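Local coordinates for protein putative acyl-CoA dehydrogenase (Burkholderia xenovorans, PDB 5JSC) that binds flavin-adenine dinucleotide and belongs to the acyl-CoA dehydrogenase family, whose fold sets a beta-rich middle domain between helical N- and C-terminal parts, at residues F144-P149 against K252-T257; S116-L121 against V188-T193; Y169-D174 against F205-D210; L93-L98 against I380-T385. All blocks are in the same frame, centred on the assembly; numbering follows the deposited sequence.

Interaction 1: F144-P149 against K252-T257; sequences FALSEP and KLAMRT. With FAD (flavin-adenine dinucleotide), chain M.
Phe144 reaches across to Thr257 with one corner of its ring: CE1 lies 3.9 Å from Thr257 CG2, the ring and the threonine side chain running alongside one another and pointing opposite ways. CZ of the same ring points at the helix backbone, with Ala254 O near the ring plane at its edge. Beside it, Leu146 CD1 meets Ala254 CB at 4.2 Å, and the small alanine lets the helix lie close to both larger side chains. Phe144 has CG anti to its backbone N (chi1 -178°), which carries the ring toward the helix. These residues join the middle domain of an acyl-CoA dehydrogenase fold to the long helix 250-286, and the loop leaving strand 144-145 grips one end of the FAD ring system. FAD N3 gives a nearly straight bond to Phe144 O (2.8 Å, 174°). FAD O2 accepts two backbone N-H groups, from Leu146 (2.9 Å) and Ser147 (2.7 Å), a pair that would probably draw electron density toward this end of the ring. Ser147 OG donates to FAD N1 at 2.8 Å, a task for a short hydroxyl side chain. Further out, Thr257 OG1 and Thr257 N reach Leu253 O from opposite faces of its plane, so the hydroxyl is satisfied within the helix and the methyl is turned to Phe144. Phe190 packs against Phe144, Leu146 and Ala254.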
# COMPACT_ATOMS: atom_id res chain seq x y z
N PHE C 144 2.75 -21.37 -28.24
CA PHE C 144 2.76 -19.98 -28.69
C PHE C 144 4.17 -19.46 -28.46
O PHE C 144 4.57 -19.25 -27.32
CB PHE C 144 1.72 -19.19 -27.89
CG PHE C 144 1.58 -17.74 -28.26
CD1 PHE C 144 0.77 -17.36 -29.33
CD2 PHE C 144 2.15 -16.74 -27.48
CE1 PHE C 144 0.59 -16.02 -29.65
CE2 PHE C 144 1.97 -15.39 -27.79
CZ PHE C 144 1.19 -15.04 -28.88
N ALA C 145 4.94 -19.28 -29.54
CA ALA C 145 6.38 -18.98 -29.41
C ALA C 145 6.66 -17.55 -29.86
O ALA C 145 6.92 -17.28 -31.04
CB ALA C 145 7.21 -20.00 -30.20
N LEU C 146 6.66 -16.64 -28.89
CA LEU C 146 6.83 -15.21 -29.12
C LEU C 146 8.09 -14.67 -28.46
O LEU C 146 8.91 -14.02 -29.12
CB LEU C 146 5.60 -14.45 -28.59
CG LEU C 146 5.57 -12.94 -28.81
CD1 LEU C 146 5.62 -12.63 -30.31
CD2 LEU C 146 4.32 -12.32 -28.16
N SER C 147 8.27 -14.96 -27.17
CA SER C 147 9.38 -14.41 -26.38
C SER C 147 10.73 -15.00 -26.79
O SER C 147 10.83 -16.15 -27.22
CB SER C 147 9.13 -14.70 -24.90
OG SER C 147 7.91 -14.13 -24.48
N GLU C 148 11.77 -14.20 -26.60
CA GLU C 148 13.15 -14.55 -26.92
C GLU C 148 14.03 -14.25 -25.72
O GLU C 148 13.65 -13.44 -24.86
CB GLU C 148 13.63 -13.74 -28.14
CG GLU C 148 12.75 -13.96 -29.35
CD GLU C 148 13.22 -13.24 -30.58
OE1 GLU C 148 14.08 -12.35 -30.47
OE2 GLU C 148 12.71 -13.58 -31.67
N PRO C 149 15.21 -14.88 -25.63
CA PRO C 149 16.10 -14.59 -24.50
C PRO C 149 16.37 -13.11 -24.30
O PRO C 149 16.45 -12.64 -23.16
CB PRO C 149 17.37 -15.36 -24.86
CG PRO C 149 16.85 -16.55 -25.65
CD PRO C 149 15.72 -15.97 -26.48
N LYS C 252 0.50 -7.75 -35.24
CA LYS C 252 -0.90 -7.55 -34.86
C LYS C 252 -1.59 -8.86 -34.54
O LYS C 252 -2.44 -8.91 -33.65
CB LYS C 252 -1.64 -6.82 -35.98
CG LYS C 252 -1.32 -5.34 -36.03
CD LYS C 252 -2.06 -4.65 -37.15
CE LYS C 252 -1.64 -3.20 -37.28
NZ LYS C 252 -2.20 -2.59 -38.51
N LEU C 253 -1.23 -9.94 -35.24
CA LEU C 253 -1.81 -11.24 -34.92
C LEU C 253 -1.42 -11.69 -33.52
O LEU C 253 -2.26 -12.18 -32.75
CB LEU C 253 -1.38 -12.27 -35.97
CG LEU C 253 -2.07 -13.62 -35.87
CD1 LEU C 253 -3.59 -13.47 -35.95
CD2 LEU C 253 -1.57 -14.55 -36.98
N ALA C 254 -0.14 -11.53 -33.15
CA ALA C 254 0.28 -11.86 -31.79
C ALA C 254 -0.49 -11.03 -30.78
O ALA C 254 -0.98 -11.56 -29.77
CB ALA C 254 1.78 -11.62 -31.63
N MET C 255 -0.60 -9.72 -31.03
CA MET C 255 -1.29 -8.85 -30.08
C MET C 255 -2.76 -9.22 -29.95
O MET C 255 -3.32 -9.21 -28.85
CB MET C 255 -1.15 -7.39 -30.50
CG MET C 255 0.29 -6.90 -30.50
SD MET C 255 1.04 -7.00 -28.86
CE MET C 255 2.22 -8.32 -29.09
N ARG C 256 -3.42 -9.53 -31.08
CA ARG C 256 -4.83 -9.89 -31.03
C ARG C 256 -5.04 -11.21 -30.30
O ARG C 256 -6.06 -11.39 -29.63
CB ARG C 256 -5.41 -9.98 -32.44
CG ARG C 256 -5.60 -8.62 -33.10
CD ARG C 256 -5.99 -8.77 -34.57
NE ARG C 256 -7.24 -9.50 -34.72
CZ ARG C 256 -7.55 -10.27 -35.77
NH1 ARG C 256 -6.68 -10.41 -36.77
NH2 ARG C 256 -8.72 -10.89 -35.83
N THR C 257 -4.10 -12.14 -30.43
CA THR C 257 -4.21 -13.40 -29.70
C THR C 257 -4.08 -13.16 -28.20
O THR C 257 -4.87 -13.70 -27.41
CB THR C 257 -3.13 -14.38 -30.20
OG1 THR C 257 -3.28 -14.57 -31.61
CG2 THR C 257 -3.26 -15.73 -29.50
PA FAD M . 11.84 -8.24 -19.80
O1A FAD M . 11.21 -7.95 -21.11
O2A FAD M . 13.36 -8.12 -19.71
O5B FAD M . 11.15 -7.31 -18.71
C5B FAD M . 11.65 -7.32 -17.36
C4B FAD M . 10.69 -6.48 -16.55
O4B FAD M . 10.75 -5.12 -17.03
C3B FAD M . 9.22 -6.83 -16.72
O3B FAD M . 8.83 -7.98 -15.95
C2B FAD M . 8.53 -5.54 -16.28
O2B FAD M . 8.43 -5.50 -14.85
C1B FAD M . 9.53 -4.47 -16.75
N9A FAD M . 9.14 -3.73 -17.95
C8A FAD M . 8.87 -4.25 -19.19
N7A FAD M . 8.63 -3.34 -20.11
C5A FAD M . 8.74 -2.14 -19.42
C6A FAD M . 8.61 -0.80 -19.83
N6A FAD M . 8.31 -0.43 -21.08
N1A FAD M . 8.80 0.16 -18.90
C2A FAD M . 9.08 -0.21 -17.64
N3A FAD M . 9.22 -1.44 -17.14
C4A FAD M . 9.04 -2.37 -18.09
N1 FAD M . 6.48 -16.46 -23.71
C2 FAD M . 6.04 -17.00 -24.89
O2 FAD M . 6.32 -16.49 -25.99
N3 FAD M . 5.27 -18.13 -24.87
C4 FAD M . 4.88 -18.83 -23.75
O4 FAD M . 4.27 -19.89 -23.85
C4X FAD M . 5.32 -18.25 -22.51
N5 FAD M . 5.05 -18.88 -21.40
C5X FAD M . 5.64 -18.44 -20.23
C6 FAD M . 5.49 -19.20 -19.07
C7 FAD M . 6.15 -18.86 -17.90
C7M FAD M . 5.99 -19.73 -16.68
C8 FAD M . 6.97 -17.71 -17.87
C8M FAD M . 7.70 -17.31 -16.62
C9 FAD M . 7.11 -16.94 -19.02
C9A FAD M . 6.46 -17.30 -20.20
N10 FAD M . 6.66 -16.60 -21.41
C10 FAD M . 6.13 -17.07 -22.59
C1' FAD M . 7.58 -15.45 -21.42
C2' FAD M . 6.95 -14.17 -20.87
O2' FAD M . 5.96 -13.66 -21.76
C3' FAD M . 8.05 -13.13 -20.67
O3' FAD M . 8.85 -13.61 -19.60
C4' FAD M . 7.52 -11.73 -20.33
O4' FAD M . 6.92 -11.16 -21.49
C5' FAD M . 8.62 -10.83 -19.81
O5' FAD M . 9.67 -10.79 -20.80
P FAD M . 11.18 -10.99 -20.25
O1P FAD M . 11.28 -12.20 -19.39
O2P FAD M . 12.12 -10.94 -21.41
O3P FAD M . 11.44 -9.71 -19.33

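Interaction 2: S116-L121 against V188-T193; sequences SGAISL and VVFART
Ile119, which packs on Val188, gives its backbone N-H to Ser116 O at 2.9 Å, and Ser120 N reaches the same oxygen at 3.1 Å. That carbonyl is thus gripped twice, at a kink of helix 103-122 where Ile119 N bonds three residues back and the regular helical bond is missing. Ala118 points its methyl at the strand, while Ile119 leaves the helix to one side and reaches Val188 with CG1. Val188 divides its two methyls between them: CG1, anti to the backbone N (chi1 174°), sits 3.9 Å from Ala118 CB, while CG2 lies 4.1 Å from Ile119 CG1. A branched valine can serve both neighbours at once, and a methyl suffices at Ala118 because the strand side chains come to it. The packing is a helix laid across a sheet, the segments' axes 9.2 Å apart and at 82°, and it seats the helical N-terminal domain of the acyl-CoA dehydrogenase fold on the beta-rich middle domain. Phe190, two residues along the strand, brings CZ to within 4.5 Å of Ala118 CB, approaching obliquely. Ile119 is long enough to touch Val206 of the next strand and Leu132 of helix 125-136 as well, while Ala118 also rests on Thr257 of helix 250-286.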
# COMPACT_ATOMS: atom_id res chain seq x y z
N SER C 116 -3.33 -22.08 -29.98
CA SER C 116 -4.06 -22.18 -31.24
C SER C 116 -4.77 -20.89 -31.63
O SER C 116 -5.31 -20.82 -32.74
CB SER C 116 -5.10 -23.31 -31.17
OG SER C 116 -6.15 -23.00 -30.26
N GLY C 117 -4.79 -19.88 -30.76
CA GLY C 117 -5.61 -18.71 -31.02
C GLY C 117 -5.24 -17.98 -32.30
O GLY C 117 -6.11 -17.46 -33.00
N ALA C 118 -3.94 -17.92 -32.62
CA ALA C 118 -3.55 -17.24 -33.84
C ALA C 118 -4.07 -17.98 -35.07
O ALA C 118 -4.29 -17.35 -36.12
CB ALA C 118 -2.02 -17.08 -33.90
N ILE C 119 -4.29 -19.29 -34.96
CA ILE C 119 -4.86 -20.05 -36.07
C ILE C 119 -6.36 -19.80 -36.17
O ILE C 119 -6.90 -19.63 -37.26
CB ILE C 119 -4.54 -21.56 -35.91
CG1 ILE C 119 -3.02 -21.77 -35.79
CG2 ILE C 119 -5.10 -22.38 -37.07
CD1 ILE C 119 -2.62 -23.22 -35.50
N SER C 120 -7.06 -19.78 -35.03
CA SER C 120 -8.47 -19.40 -35.04
C SER C 120 -8.66 -18.02 -35.67
O SER C 120 -9.60 -17.80 -36.44
CB SER C 120 -9.05 -19.40 -33.63
OG SER C 120 -9.22 -20.71 -33.13
N LEU C 121 -7.76 -17.08 -35.35
CA LEU C 121 -7.90 -15.71 -35.82
C LEU C 121 -7.45 -15.55 -37.26
O LEU C 121 -8.10 -14.82 -38.03
CB LEU C 121 -7.10 -14.76 -34.93
CG LEU C 121 -7.65 -14.48 -33.53
CD1 LEU C 121 -6.66 -13.61 -32.74
CD2 LEU C 121 -9.01 -13.81 -33.62
N VAL C 188 3.14 -21.96 -32.86
CA VAL C 188 2.92 -20.73 -33.62
C VAL C 188 4.11 -19.82 -33.33
O VAL C 188 4.28 -19.35 -32.20
CB VAL C 188 1.59 -20.05 -33.25
CG1 VAL C 188 1.48 -18.71 -33.96
CG2 VAL C 188 0.42 -20.94 -33.64
N VAL C 189 4.94 -19.58 -34.34
CA VAL C 189 6.22 -18.89 -34.18
C VAL C 189 6.14 -17.54 -34.86
O VAL C 189 5.73 -17.45 -36.03
CB VAL C 189 7.39 -19.71 -34.77
CG1 VAL C 189 8.72 -18.98 -34.58
CG2 VAL C 189 7.45 -21.10 -34.14
N PHE C 190 6.56 -16.49 -34.16
CA PHE C 190 6.62 -15.15 -34.73
C PHE C 190 8.07 -14.83 -35.03
O PHE C 190 8.95 -15.04 -34.19
CB PHE C 190 5.99 -14.12 -33.79
CG PHE C 190 4.55 -14.41 -33.50
CD1 PHE C 190 4.20 -15.32 -32.51
CD2 PHE C 190 3.55 -13.83 -34.27
CE1 PHE C 190 2.87 -15.62 -32.26
CE2 PHE C 190 2.22 -14.13 -34.02
CZ PHE C 190 1.87 -15.03 -33.02
N ALA C 191 8.33 -14.35 -36.25
CA ALA C 191 9.70 -14.16 -36.71
C ALA C 191 9.79 -12.91 -37.56
O ALA C 191 8.80 -12.48 -38.16
CB ALA C 191 10.20 -15.38 -37.51
N ARG C 192 10.99 -12.33 -37.62
CA ARG C 192 11.19 -11.12 -38.41
C ARG C 192 11.41 -11.47 -39.87
O ARG C 192 12.44 -12.07 -40.23
CB ARG C 192 12.37 -10.31 -37.87
CG ARG C 192 12.60 -9.03 -38.67
CD ARG C 192 13.56 -8.06 -37.94
NE ARG C 192 13.09 -7.87 -36.57
CZ ARG C 192 12.06 -7.09 -36.23
NH1 ARG C 192 11.40 -6.38 -37.14
NH2 ARG C 192 11.68 -7.03 -34.96
N THR C 193 10.48 -11.08 -40.72
CA THR C 193 10.63 -11.23 -42.16
C THR C 193 11.10 -9.96 -42.86
O THR C 193 11.55 -10.03 -44.01
CB THR C 193 9.31 -11.71 -42.79
OG1 THR C 193 8.22 -10.95 -42.24
CG2 THR C 193 9.09 -13.18 -42.50

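Interaction 3: Y169-D174 against F205-D210; sequences YVLDGD and FVVDAD
Strands 168-179 and 202-208 face each other here without a backbone hydrogen bond between the two segments: the CA atoms of Tyr169 and Phe205 are 9.4 Å apart, those of Leu171 and Val207 10.1 Å. Such spacing is that of two packed sheets, filled by side chains, as in the beta-rich middle domain of acyl-CoA dehydrogenases. Segment 169-174 turns a corner at Gly173, with phi 135° and psi -162°, where a side chain would collide with the preceding carbonyl oxygen. The aromatic pair fills one end of the gap. Phe205 CZ lies over one face of the Tyr169 ring, 3.7 Å above its plane and shifted toward the rim, and CE2 comes to 3.6 Å from Tyr169 CD1. That CD1 in turn sits at the edge of the Phe205 ring, near its plane, and the two ring planes are inclined at 57°. Broad rings suit this place because each can span much of the distance between the sheets. Both have CG anti to the carbonyl carbon, which aims the rings across the gap. Farther along, Leu171 CD2 and Val207 CG2 meet at 4.4 Å, branched residues closing the space with methyls. Around them, Val238 of strand 236-239 touches Leu171, Phe205 and Val207. Ala162 of strand 161-165 lies against Leu171 and Phe205, Val189 of strand 186-192 against Leu171 and Val207, and Met243 of strand 243-244 against both aromatic rings.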
# COMPACT_ATOMS: atom_id res chain seq x y z
N TYR C 169 10.46 -20.40 -45.93
CA TYR C 169 11.21 -19.47 -45.11
C TYR C 169 12.19 -20.27 -44.27
O TYR C 169 11.88 -21.38 -43.83
CB TYR C 169 10.30 -18.65 -44.21
CG TYR C 169 9.57 -17.53 -44.93
CD1 TYR C 169 8.40 -17.78 -45.63
CD2 TYR C 169 10.07 -16.23 -44.90
CE1 TYR C 169 7.73 -16.76 -46.28
CE2 TYR C 169 9.41 -15.21 -45.55
CZ TYR C 169 8.25 -15.47 -46.24
OH TYR C 169 7.59 -14.45 -46.88
N VAL C 170 13.38 -19.71 -44.06
CA VAL C 170 14.42 -20.33 -43.25
C VAL C 170 14.50 -19.57 -41.94
O VAL C 170 14.75 -18.35 -41.94
CB VAL C 170 15.77 -20.35 -43.97
CG1 VAL C 170 16.79 -21.09 -43.14
CG2 VAL C 170 15.64 -20.96 -45.36
N LEU C 171 14.31 -20.27 -40.82
CA LEU C 171 14.25 -19.64 -39.51
C LEU C 171 15.54 -19.86 -38.73
O LEU C 171 16.03 -21.00 -38.64
CB LEU C 171 13.05 -20.17 -38.71
CG LEU C 171 11.70 -19.48 -38.94
CD1 LEU C 171 11.26 -19.57 -40.40
CD2 LEU C 171 10.63 -20.06 -38.02
N ASP C 172 16.09 -18.78 -38.18
CA ASP C 172 17.33 -18.83 -37.40
C ASP C 172 17.21 -17.96 -36.16
O ASP C 172 16.89 -16.77 -36.26
CB ASP C 172 18.52 -18.35 -38.23
CG ASP C 172 18.89 -19.32 -39.33
OD1 ASP C 172 19.56 -20.32 -39.02
OD2 ASP C 172 18.50 -19.07 -40.49
N GLY C 173 17.49 -18.55 -35.00
CA GLY C 173 17.52 -17.83 -33.75
C GLY C 173 16.81 -18.62 -32.67
O GLY C 173 16.57 -19.82 -32.82
N ASP C 174 16.44 -17.95 -31.59
CA ASP C 174 15.93 -18.62 -30.40
C ASP C 174 14.62 -18.01 -29.93
O ASP C 174 14.42 -16.80 -30.02
CB ASP C 174 16.95 -18.58 -29.25
CG ASP C 174 18.06 -19.61 -29.40
OD1 ASP C 174 18.55 -19.82 -30.52
OD2 ASP C 174 18.45 -20.23 -28.39
N PHE C 205 4.04 -17.98 -38.23
CA PHE C 205 4.11 -19.28 -38.91
C PHE C 205 3.61 -20.39 -37.99
O PHE C 205 3.88 -20.36 -36.79
CB PHE C 205 5.55 -19.64 -39.32
CG PHE C 205 6.19 -18.66 -40.27
CD1 PHE C 205 6.91 -17.57 -39.78
CD2 PHE C 205 6.07 -18.84 -41.64
CE1 PHE C 205 7.50 -16.68 -40.65
CE2 PHE C 205 6.66 -17.94 -42.51
CZ PHE C 205 7.37 -16.87 -42.02
N VAL C 206 2.93 -21.39 -38.55
CA VAL C 206 2.72 -22.64 -37.83
C VAL C 206 3.89 -23.56 -38.15
O VAL C 206 4.15 -23.88 -39.31
CB VAL C 206 1.40 -23.32 -38.20
CG1 VAL C 206 1.22 -24.57 -37.35
CG2 VAL C 206 0.24 -22.35 -38.00
N VAL C 207 4.61 -23.97 -37.11
CA VAL C 207 5.82 -24.78 -37.26
C VAL C 207 5.60 -26.11 -36.56
O VAL C 207 5.52 -26.17 -35.32
CB VAL C 207 7.06 -24.06 -36.72
CG1 VAL C 207 8.30 -24.90 -36.97
CG2 VAL C 207 7.20 -22.68 -37.37
N ASP C 208 5.50 -27.19 -37.34
CA ASP C 208 5.33 -28.51 -36.75
C ASP C 208 6.56 -28.87 -35.93
O ASP C 208 7.69 -28.51 -36.28
CB ASP C 208 5.09 -29.56 -37.84
CG ASP C 208 3.75 -29.37 -38.54
OD1 ASP C 208 2.85 -28.75 -37.96
OD2 ASP C 208 3.61 -29.83 -39.69
N ALA C 209 6.34 -29.59 -34.82
CA ALA C 209 7.44 -29.89 -33.91
C ALA C 209 8.51 -30.76 -34.57
O ALA C 209 9.67 -30.72 -34.16
CB ALA C 209 6.91 -30.57 -32.65
N ASP C 210 8.14 -31.55 -35.58
CA ASP C 210 9.09 -32.43 -36.23
C ASP C 210 9.86 -31.74 -37.35
O ASP C 210 10.56 -32.42 -38.11
CB ASP C 210 8.39 -33.70 -36.75
CG ASP C 210 7.40 -33.42 -37.87
OD1 ASP C 210 7.06 -32.25 -38.13
OD2 ASP C 210 6.93 -34.40 -38.49

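Interaction 4: L93-L98 against I380-T385; sequences LLRETL and IYEGAT. With FAD (flavin-adenine dinucleotide), chain M; EDO (1,2-ethanediol), chain O.
The guanidinium of Arg95 meets Tyr381 and Glu382 at its edge. Tyr381 OH lies in the guanidinium plane, 3.6 Å from NH2, and the phenol ring is turned only 20° from that plane. Glu382 OE2 stands near the plane too, 4.2 Å from NH1, so the opposite charges are close but beyond a salt bridge. In the acyl-CoA dehydrogenase fold this joins helix 88-101 of the helical N-terminal domain to the loop before helix 385-405, a loop that borders FAD. A long side chain is needed, since the backbones are far apart: the CA atoms of Arg95 and Glu382 are 14.6 Å from each other. The stronger partners of the guanidinium are elsewhere, Asp106 in a salt bridge with NE and Ser264 bonded to NH1, and they hold its buried charge in position. Tyr381 uses both ends. With CG between the backbone N and the carbonyl carbon (chi1 68°), its ring slants past the flavin, CD2 3.6 Å from FAD C7, while the hydroxyl extends to Arg95. Beyond Glu382, Gly383 has a positive phi (101°) at which a side chain would strike the preceding carbonyl oxygen, and Ala384 takes the N-cap position of the last helix. Elsewhere on helix 88-101, Glu96 forms a salt bridge with Arg274 through OE2 and a hydrogen bond with Tyr319 through OE1, and also holds a 1,2-ethanediol molecule, probably from the crystallisation liquor. On the FAD side of the loop, the small Ala384 lets its CB come to 3.4 Å from FAD O3B.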
# COMPACT_ATOMS: atom_id res chain seq x y z
N LEU C 93 -14.33 -18.97 -17.17
CA LEU C 93 -14.86 -19.86 -16.14
C LEU C 93 -14.09 -21.17 -16.10
O LEU C 93 -13.90 -21.75 -15.01
CB LEU C 93 -16.35 -20.11 -16.39
CG LEU C 93 -17.29 -18.95 -16.05
CD1 LEU C 93 -18.69 -19.21 -16.62
CD2 LEU C 93 -17.35 -18.74 -14.55
N LEU C 94 -13.67 -21.68 -17.26
CA LEU C 94 -12.89 -22.92 -17.28
C LEU C 94 -11.54 -22.73 -16.59
O LEU C 94 -11.17 -23.52 -15.71
CB LEU C 94 -12.69 -23.40 -18.72
CG LEU C 94 -13.98 -23.86 -19.42
CD1 LEU C 94 -13.69 -24.14 -20.88
CD2 LEU C 94 -14.56 -25.10 -18.73
N ARG C 95 -10.80 -21.68 -16.96
CA ARG C 95 -9.51 -21.46 -16.30
C ARG C 95 -9.68 -21.14 -14.82
O ARG C 95 -8.91 -21.63 -13.98
CB ARG C 95 -8.74 -20.32 -16.99
CG ARG C 95 -8.11 -20.72 -18.31
CD ARG C 95 -6.97 -19.76 -18.66
NE ARG C 95 -5.78 -19.99 -17.83
CZ ARG C 95 -4.60 -19.39 -18.03
NH1 ARG C 95 -4.45 -18.52 -19.02
NH2 ARG C 95 -3.57 -19.68 -17.24
N GLU C 96 -10.67 -20.32 -14.48
CA GLU C 96 -10.90 -20.01 -13.07
C GLU C 96 -11.14 -21.28 -12.26
O GLU C 96 -10.51 -21.50 -11.21
CB GLU C 96 -12.08 -19.05 -12.91
CG GLU C 96 -12.31 -18.69 -11.46
CD GLU C 96 -13.60 -17.96 -11.21
OE1 GLU C 96 -14.11 -17.27 -12.11
OE2 GLU C 96 -14.12 -18.06 -10.08
N THR C 97 -12.03 -22.16 -12.74
CA THR C 97 -12.35 -23.37 -11.99
C THR C 97 -11.17 -24.33 -11.97
O THR C 97 -10.84 -24.90 -10.93
CB THR C 97 -13.57 -24.05 -12.60
OG1 THR C 97 -14.63 -23.09 -12.67
CG2 THR C 97 -14.03 -25.23 -11.74
N LEU C 98 -10.51 -24.52 -13.11
CA LEU C 98 -9.35 -25.41 -13.14
C LEU C 98 -8.26 -24.92 -12.20
O LEU C 98 -7.73 -25.69 -11.39
CB LEU C 98 -8.82 -25.55 -14.56
CG LEU C 98 -9.67 -26.41 -15.50
CD1 LEU C 98 -9.23 -26.18 -16.94
CD2 LEU C 98 -9.57 -27.89 -15.13
N ILE C 380 3.90 -12.00 -14.74
CA ILE C 380 4.99 -11.84 -15.70
C ILE C 380 4.58 -12.29 -17.09
O ILE C 380 4.76 -11.55 -18.07
CB ILE C 380 6.26 -12.60 -15.23
CG1 ILE C 380 6.76 -11.99 -13.92
CG2 ILE C 380 7.35 -12.56 -16.30
CD1 ILE C 380 7.71 -12.87 -13.14
N TYR C 381 3.97 -13.48 -17.21
CA TYR C 381 3.68 -13.95 -18.55
C TYR C 381 2.38 -13.33 -19.08
O TYR C 381 1.59 -12.74 -18.34
CB TYR C 381 3.67 -15.49 -18.59
CG TYR C 381 2.60 -16.32 -17.88
CD1 TYR C 381 1.24 -16.10 -18.10
CD2 TYR C 381 2.96 -17.41 -17.09
CE1 TYR C 381 0.28 -16.91 -17.49
CE2 TYR C 381 2.00 -18.23 -16.49
CZ TYR C 381 0.66 -17.97 -16.70
OH TYR C 381 -0.31 -18.78 -16.14
N GLU C 382 2.19 -13.47 -20.40
CA GLU C 382 1.17 -12.76 -21.19
C GLU C 382 1.24 -11.25 -20.96
O GLU C 382 0.23 -10.54 -21.06
CB GLU C 382 -0.24 -13.33 -20.95
CG GLU C 382 -0.45 -14.78 -21.50
CD GLU C 382 -1.88 -15.09 -21.97
OE1 GLU C 382 -2.57 -14.18 -22.47
OE2 GLU C 382 -2.31 -16.26 -21.83
N GLY C 383 2.44 -10.74 -20.70
CA GLY C 383 2.64 -9.31 -20.50
C GLY C 383 2.76 -8.95 -19.03
O GLY C 383 1.80 -9.11 -18.27
N ALA C 384 3.93 -8.45 -18.61
CA ALA C 384 4.15 -8.18 -17.20
C ALA C 384 3.22 -7.08 -16.70
O ALA C 384 2.72 -6.25 -17.47
CB ALA C 384 5.61 -7.80 -16.95
N THR C 385 2.98 -7.07 -15.39
CA THR C 385 2.13 -6.04 -14.79
C THR C 385 2.43 -4.65 -15.32
O THR C 385 1.52 -3.89 -15.67
CB THR C 385 2.30 -6.06 -13.27
OG1 THR C 385 1.79 -7.30 -12.78
CG2 THR C 385 1.55 -4.89 -12.62
PA FAD M . 11.84 -8.24 -19.80
O1A FAD M . 11.21 -7.95 -21.11
O2A FAD M . 13.36 -8.12 -19.71
O5B FAD M . 11.15 -7.31 -18.71
C5B FAD M . 11.65 -7.32 -17.36
C4B FAD M . 10.69 -6.48 -16.55
O4B FAD M . 10.75 -5.12 -17.03
C3B FAD M . 9.22 -6.83 -16.72
O3B FAD M . 8.83 -7.98 -15.95
C2B FAD M . 8.53 -5.54 -16.28
O2B FAD M . 8.43 -5.50 -14.85
C1B FAD M . 9.53 -4.47 -16.75
N9A FAD M . 9.14 -3.73 -17.95
C8A FAD M . 8.87 -4.25 -19.19
N7A FAD M . 8.63 -3.34 -20.11
C5A FAD M . 8.74 -2.14 -19.42
C6A FAD M . 8.61 -0.80 -19.83
N6A FAD M . 8.31 -0.43 -21.08
N1A FAD M . 8.80 0.16 -18.90
C2A FAD M . 9.08 -0.21 -17.64
N3A FAD M . 9.22 -1.44 -17.14
C4A FAD M . 9.04 -2.37 -18.09
N1 FAD M . 6.48 -16.46 -23.71
C2 FAD M . 6.04 -17.00 -24.89
O2 FAD M . 6.32 -16.49 -25.99
N3 FAD M . 5.27 -18.13 -24.87
C4 FAD M . 4.88 -18.83 -23.75
O4 FAD M . 4.27 -19.89 -23.85
C4X FAD M . 5.32 -18.25 -22.51
N5 FAD M . 5.05 -18.88 -21.40
C5X FAD M . 5.64 -18.44 -20.23
C6 FAD M . 5.49 -19.20 -19.07
C7 FAD M . 6.15 -18.86 -17.90
C7M FAD M . 5.99 -19.73 -16.68
C8 FAD M . 6.97 -17.71 -17.87
C8M FAD M . 7.70 -17.31 -16.62
C9 FAD M . 7.11 -16.94 -19.02
C9A FAD M . 6.46 -17.30 -20.20
N10 FAD M . 6.66 -16.60 -21.41
C10 FAD M . 6.13 -17.07 -22.59
C1' FAD M . 7.58 -15.45 -21.42
C2' FAD M . 6.95 -14.17 -20.87
O2' FAD M . 5.96 -13.66 -21.76
C3' FAD M . 8.05 -13.13 -20.67
O3' FAD M . 8.85 -13.61 -19.60
C4' FAD M . 7.52 -11.73 -20.33
O4' FAD M . 6.92 -11.16 -21.49
C5' FAD M . 8.62 -10.83 -19.81
O5' FAD M . 9.67 -10.79 -20.80
P FAD M . 11.18 -10.99 -20.25
O1P FAD M . 11.28 -12.20 -19.39
O2P FAD M . 12.12 -10.94 -21.41
O3P FAD M . 11.44 -9.71 -19.33
C1 EDO O . -17.12 -15.73 -11.08
O1 EDO O . -15.78 -15.65 -10.60
C2 EDO O . -17.51 -17.19 -11.27
O2 EDO O . -17.04 -17.97 -10.17

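Interactions 1, 2 and 3 form a continuous group running from the flavin into the beta-rich middle domain. The centres of interactions 1 and 2 are about 7 Å apart, and those of interactions 2 and 3 about 11 Å. They share the sheet in which strands 144-145, 186-192 and 202-208 are neighbours. Interaction 2 lays helix 103-122 on that sheet, interaction 1 adds helix 250-286, and interaction 3 packs the second sheet on it. The centre of interaction 4 lies about 16 Å from that of interaction 1. Along the chain its segments enclose all the others. Interactions 1 and 4 both touch FAD, which is bordered by the middle and C-terminal domains of this chain and by the second subunit.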